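Local coordinates for protein transferrin (Manduca sexta, PDB 6WB6) that binds a single ferric ion together with a carbonate anion and transports iron in the insect, at residues Q609-R614 / F618-E623; S528-C533 / A542-A547. All blocks are in the same frame, centred on the assembly; numbering follows the deposited sequence.

Both contacts lie in the C-terminal transferrin repeat, in series along the chain. Their centres are 31 Å apart and their nearest atoms about 16 Å, so they do not touch. Interaction 1 packs the loop that follows helix 597-611 back onto that helix. Interaction 2 sets helix 530-535 against strand 542-545, in the mixed sheet that also holds strands 437-443 and 458-461. The iron is bound in the N-terminal repeat by Y90 and Y204, with carbonate. Interaction 1 comes closer to this site: the R614 side chain is about 13 Å from the iron and about 5 Å from that of D57, a predicted ligand not seen on the metal here. Interaction 2 is away from it.

Interaction 1: residues Q609-R614 / F618-E623; sequences QMLATR and FNIYGE
F618 O is met across the contact by both methyls of L611, the nearer being L611 CD2, 3.5 Å from F618 O. The same oxygen takes a weak hydrogen bond from I620 N at 3.0 Å, closing an inverse gamma turn centred on N619. No hydrogen bond joins the two segments; R614 O and F618 N come only to 3.7 Å, and the side-chain contacts are apolar. L611 CD1 is anti to its own CA (chi2 171°) and therefore extends from the chain to where F618 and I620 meet. It lies 3.8 Å from F618 CD2, at the ring edge and near the ring plane. It is also 3.8 Å from I620 CB. An alanine in place of L611 would probably open a gap between the F618 ring edge and I620 CB, leaving both without this apolar partner. I620 CG2 lies 4.0 Å from L611 CD1 and sits 3.5 Å above the Y621 ring plane, over its centre.

L611 touches F372 of helix 360-375, and F618 touches A368 and M369 there. N619 also opens a type I turn, in which G622 N bonds to N619 O. R614 NE forms a salt bridge with D616 OD1. The chain reversal is packed on its helix by a small apolar cluster of L611, F618 and I620, while N619 N bonds to D38 of the N-terminal repeat and I620 O to K365.

Interaction 2: residues S528-C533 / A542-A547; sequences SSAWKC and AFVSSA
A530 and V544 make the closest apolar contact. A530 CB is 3.3 Å from V544 CG1, tighter than usual van der Waals contact and so perhaps strained or imprecise. V544 CG1 is beside its backbone N and anti to the carbonyl carbon (chi1 -65°), and it is this branch that meets the alanine methyl. A542 adds a looser contact, with its CB 4.1 Å from A530 CB. A542 and V544 both direct their side chains at the helix. F543, between them, points the other way, and its ring meets that of H461.

Hydrogen bonds act within each segment, not between them. S529 is the N-cap of helix 530-535, and its OG accepts from K532 N at 3.0 Å. S529 O takes C533 N at 2.8 Å. After the strand, S545 OG accepts from A547 N at 2.8 Å, closing an ST turn. The strand is bonded through its backbone to strands 437-443 and 458-461.

One covalent link adds to this. C533 SG forms a disulfide with C460 of strand 458-461, the parallel neighbour of strand 542-545.

Among aromatic groups, W531 has S529 CB 3.7 Å over one face, offset toward the rim, and its ring stacks with H551.

The contact thus joins a short helix to the sheet that holds these strands. At the alanines, A530 CA and A542 CA are 5.8 Å apart. The contact is small, 122 Å² summed over both sides. With no polar bond across, the side chains meet through methyl groups; the disulfide and the W531-H551 stack are further contacts of the helix.

Interaction 1: residues Q609-R614 / F618-E623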
loop_
_atom_site.group_PDB
_atom_site.type_symbol
_atom_site.label_atom_id
_atom_site.label_comp_id
_atom_site.label_asym_id
_atom_site.label_seq_id
_atom_site.Cartn_x
_atom_site.Cartn_y
_atom_site.Cartn_z
ATOM N N GLN A 609 0.116 -1.180 -0.269
ATOM C CA GLN A 609 0.053 -2.283 0.678
ATOM C C GLN A 609 -0.642 -1.861 1.974
ATOM O O GLN A 609 -1.445 -2.616 2.523
ATOM C CB GLN A 609 1.450 -2.832 0.895
ATOM C CG GLN A 609 2.195 -2.335 2.082
ATOM C CD GLN A 609 3.521 -3.073 2.235
ATOM O OE1 GLN A 609 3.808 -4.019 1.484
ATOM N NE2 GLN A 609 4.342 -2.635 3.190
ATOM N N MET A 610 -0.426 -0.626 2.418
ATOM C CA MET A 610 -1.169 -0.100 3.554
ATOM C C MET A 610 -2.672 -0.031 3.285
ATOM O O MET A 610 -3.480 -0.203 4.203
ATOM C CB MET A 610 -0.635 1.289 3.899
ATOM C CG MET A 610 -1.339 1.929 5.074
ATOM S SD MET A 610 -0.688 3.574 5.435
ATOM C CE MET A 610 -1.021 4.293 3.857
ATOM N N LEU A 611 -3.074 0.259 2.051
ATOM C CA LEU A 611 -4.480 0.502 1.747
ATOM C C LEU A 611 -5.188 -0.700 1.153
ATOM O O LEU A 611 -6.384 -0.614 0.846
ATOM C CB LEU A 611 -4.605 1.680 0.791
ATOM C CG LEU A 611 -4.205 3.002 1.424
ATOM C CD1 LEU A 611 -4.160 4.044 0.291
ATOM C CD2 LEU A 611 -5.200 3.406 2.520
ATOM N N ALA A 612 -4.495 -1.818 0.996
ATOM C CA ALA A 612 -5.114 -2.964 0.349
ATOM C C ALA A 612 -6.319 -3.450 1.150
ATOM O O ALA A 612 -7.357 -3.811 0.580
ATOM C CB ALA A 612 -4.072 -4.068 0.167
ATOM N N THR A 613 -6.209 -3.424 2.474
ATOM C CA THR A 613 -7.286 -3.785 3.372
ATOM C C THR A 613 -7.975 -2.584 4.009
ATOM O O THR A 613 -8.936 -2.769 4.761
ATOM C CB THR A 613 -6.747 -4.679 4.488
ATOM O OG1 THR A 613 -6.164 -3.852 5.510
ATOM C CG2 THR A 613 -5.693 -5.639 3.937
ATOM N N ARG A 614 -7.506 -1.358 3.763
ATOM C CA ARG A 614 -8.126 -0.174 4.359
ATOM C C ARG A 614 -8.485 0.848 3.291
ATOM O O ARG A 614 -8.094 2.011 3.379
ATOM C CB ARG A 614 -7.214 0.455 5.407
ATOM C CG ARG A 614 -6.965 -0.380 6.650
ATOM C CD ARG A 614 -8.241 -0.748 7.427
ATOM N NE ARG A 614 -9.024 0.394 7.921
ATOM C CZ ARG A 614 -8.645 1.194 8.914
ATOM N NH1 ARG A 614 -7.488 1.009 9.509
ATOM N NH2 ARG A 614 -9.420 2.182 9.315
ATOM N N PHE A 618 -8.309 5.669 2.623
ATOM C CA PHE A 618 -8.090 6.365 1.373
ATOM C C PHE A 618 -8.366 5.351 0.284
ATOM O O PHE A 618 -7.808 4.251 0.300
ATOM C CB PHE A 618 -6.688 6.935 1.247
ATOM C CG PHE A 618 -6.494 7.722 -0.014
ATOM C CD1 PHE A 618 -6.971 9.017 -0.109
ATOM C CD2 PHE A 618 -5.884 7.154 -1.114
ATOM C CE1 PHE A 618 -6.822 9.749 -1.257
ATOM C CE2 PHE A 618 -5.730 7.885 -2.288
ATOM C CZ PHE A 618 -6.197 9.179 -2.360
ATOM N N ASN A 619 -9.261 5.705 -0.633
ATOM C CA ASN A 619 -9.731 4.767 -1.631
ATOM C C ASN A 619 -8.821 4.933 -2.839
ATOM O O ASN A 619 -9.130 5.629 -3.813
ATOM C CB ASN A 619 -11.193 5.029 -1.945
ATOM C CG ASN A 619 -11.823 3.910 -2.728
ATOM O OD1 ASN A 619 -11.173 2.913 -3.044
ATOM N ND2 ASN A 619 -13.104 4.061 -3.040
ATOM N N ILE A 620 -7.647 4.309 -2.739
ATOM C CA ILE A 620 -6.608 4.514 -3.736
ATOM C C ILE A 620 -7.075 4.051 -5.113
ATOM O O ILE A 620 -6.749 4.672 -6.121
ATOM C CB ILE A 620 -5.299 3.825 -3.298
ATOM C CG1 ILE A 620 -4.187 4.123 -4.306
ATOM C CG2 ILE A 620 -5.467 2.330 -3.116
ATOM C CD1 ILE A 620 -2.774 3.832 -3.783
ATOM N N TYR A 621 -7.850 2.968 -5.183
ATOM C CA TYR A 621 -8.315 2.444 -6.462
ATOM C C TYR A 621 -9.774 2.763 -6.759
ATOM O O TYR A 621 -10.302 2.263 -7.743
ATOM C CB TYR A 621 -8.119 0.926 -6.525
ATOM C CG TYR A 621 -6.742 0.456 -6.127
ATOM C CD1 TYR A 621 -5.607 1.040 -6.654
ATOM C CD2 TYR A 621 -6.586 -0.559 -5.203
ATOM C CE1 TYR A 621 -4.359 0.624 -6.292
ATOM C CE2 TYR A 621 -5.333 -0.989 -4.834
ATOM C CZ TYR A 621 -4.221 -0.389 -5.381
ATOM O OH TYR A 621 -2.962 -0.788 -5.027
ATOM N N GLY A 622 -10.439 3.586 -5.957
ATOM C CA GLY A 622 -11.860 3.814 -6.127
ATOM C C GLY A 622 -12.180 5.000 -7.039
ATOM O O GLY A 622 -11.302 5.715 -7.510
ATOM N N GLU A 623 -13.477 5.188 -7.276
ATOM C CA GLU A 623 -13.970 6.375 -7.968
ATOM C C GLU A 623 -13.522 7.638 -7.251
ATOM O O GLU A 623 -13.478 7.690 -6.025
ATOM C CB GLU A 623 -15.504 6.362 -8.033
ATOM C CG GLU A 623 -16.106 5.941 -9.361
ATOM C CD GLU A 623 -17.596 6.298 -9.461
ATOM O OE1 GLU A 623 -18.083 7.097 -8.626
ATOM O OE2 GLU A 623 -18.273 5.779 -10.374
#

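Interaction 2: residues S528-C533 / A542-A547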
loop_
_atom_site.group_PDB
_atom_site.type_symbol
_atom_site.label_atom_id
_atom_site.label_comp_id
_atom_site.label_asym_id
_atom_site.label_seq_id
_atom_site.Cartn_x
_atom_site.Cartn_y
_atom_site.Cartn_z
ATOM N N SER A 528 -17.511 -10.804 -34.652
ATOM C CA SER A 528 -16.056 -10.875 -34.613
ATOM C C SER A 528 -15.488 -11.169 -33.232
ATOM O O SER A 528 -14.257 -11.159 -33.077
ATOM C CB SER A 528 -15.473 -9.566 -35.122
ATOM O OG SER A 528 -16.021 -8.473 -34.398
ATOM N N SER A 529 -16.321 -11.432 -32.226
ATOM C CA SER A 529 -15.777 -11.653 -30.895
ATOM C C SER A 529 -14.984 -12.945 -30.907
ATOM O O SER A 529 -15.345 -13.903 -31.598
ATOM C CB SER A 529 -16.883 -11.726 -29.840
ATOM O OG SER A 529 -17.487 -13.010 -29.817
ATOM N N ALA A 530 -13.880 -12.957 -30.162
ATOM C CA ALA A 530 -12.992 -14.111 -30.187
ATOM C C ALA A 530 -13.670 -15.340 -29.589
ATOM O O ALA A 530 -13.449 -16.467 -30.054
ATOM C CB ALA A 530 -11.693 -13.778 -29.439
ATOM N N TRP A 531 -14.515 -15.138 -28.578
ATOM C CA TRP A 531 -15.196 -16.267 -27.959
ATOM C C TRP A 531 -16.289 -16.827 -28.871
ATOM O O TRP A 531 -16.468 -18.045 -28.932
ATOM C CB TRP A 531 -15.765 -15.882 -26.583
ATOM C CG TRP A 531 -16.260 -14.455 -26.441
ATOM C CD1 TRP A 531 -17.545 -14.012 -26.556
ATOM C CD2 TRP A 531 -15.463 -13.298 -26.146
ATOM N NE1 TRP A 531 -17.600 -12.651 -26.353
ATOM C CE2 TRP A 531 -16.336 -12.190 -26.096
ATOM C CE3 TRP A 531 -14.100 -13.093 -25.924
ATOM C CZ2 TRP A 531 -15.884 -10.897 -25.841
ATOM C CZ3 TRP A 531 -13.655 -11.816 -25.663
ATOM C CH2 TRP A 531 -14.546 -10.732 -25.625
ATOM N N LYS A 532 -17.009 -15.973 -29.618
ATOM C CA LYS A 532 -17.955 -16.513 -30.600
ATOM C C LYS A 532 -17.219 -17.160 -31.757
ATOM O O LYS A 532 -17.648 -18.197 -32.278
ATOM C CB LYS A 532 -18.878 -15.423 -31.141
ATOM C CG LYS A 532 -20.288 -15.901 -31.463
ATOM C CD LYS A 532 -21.027 -16.305 -30.194
ATOM C CE LYS A 532 -22.457 -16.730 -30.484
ATOM N NZ LYS A 532 -23.068 -17.382 -29.290
ATOM N N CYS A 533 -16.106 -16.550 -32.169
ATOM C CA CYS A 533 -15.329 -17.063 -33.284
ATOM C C CYS A 533 -14.735 -18.426 -32.939
ATOM O O CYS A 533 -14.739 -19.341 -33.771
ATOM C CB CYS A 533 -14.269 -16.017 -33.646
ATOM S SG CYS A 533 -13.025 -16.457 -34.856
ATOM N N ALA A 542 -7.910 -18.814 -30.007
ATOM C CA ALA A 542 -8.274 -17.418 -29.783
ATOM C C ALA A 542 -7.177 -16.724 -28.991
ATOM O O ALA A 542 -6.927 -17.087 -27.842
ATOM C CB ALA A 542 -9.609 -17.297 -29.046
ATOM N N PHE A 543 -6.530 -15.724 -29.601
ATOM C CA PHE A 543 -5.550 -14.879 -28.909
ATOM C C PHE A 543 -6.308 -13.725 -28.265
ATOM O O PHE A 543 -6.683 -12.746 -28.925
ATOM C CB PHE A 543 -4.470 -14.366 -29.851
ATOM C CG PHE A 543 -3.765 -15.452 -30.588
ATOM C CD1 PHE A 543 -2.644 -16.065 -30.040
ATOM C CD2 PHE A 543 -4.235 -15.890 -31.818
ATOM C CE1 PHE A 543 -2.004 -17.092 -30.712
ATOM C CE2 PHE A 543 -3.602 -16.925 -32.489
ATOM C CZ PHE A 543 -2.486 -17.519 -31.938
ATOM N N VAL A 544 -6.517 -13.846 -26.964
ATOM C CA VAL A 544 -7.279 -12.889 -26.183
ATOM C C VAL A 544 -6.435 -12.542 -24.970
ATOM O O VAL A 544 -5.356 -13.086 -24.775
ATOM C CB VAL A 544 -8.646 -13.462 -25.789
ATOM C CG1 VAL A 544 -9.483 -13.676 -27.054
ATOM C CG2 VAL A 544 -8.477 -14.785 -25.027
ATOM N N SER A 545 -6.914 -11.598 -24.178
ATOM C CA SER A 545 -6.284 -11.307 -22.910
ATOM C C SER A 545 -6.819 -12.260 -21.865
ATOM O O SER A 545 -7.972 -12.680 -21.931
ATOM C CB SER A 545 -6.565 -9.881 -22.444
ATOM O OG SER A 545 -6.287 -9.788 -21.041
ATOM N N SER A 546 -5.993 -12.539 -20.858
ATOM C CA SER A 546 -6.481 -13.296 -19.707
ATOM C C SER A 546 -7.646 -12.586 -19.021
ATOM O O SER A 546 -8.531 -13.241 -18.458
ATOM C CB SER A 546 -5.342 -13.527 -18.721
ATOM O OG SER A 546 -4.843 -12.305 -18.255
ATOM N N ALA A 547 -7.680 -11.254 -19.094
ATOM C CA ALA A 547 -8.782 -10.493 -18.505
ATOM C C ALA A 547 -10.142 -10.834 -19.117
ATOM O O ALA A 547 -11.173 -10.574 -18.492
ATOM C CB ALA A 547 -8.498 -8.994 -18.652
#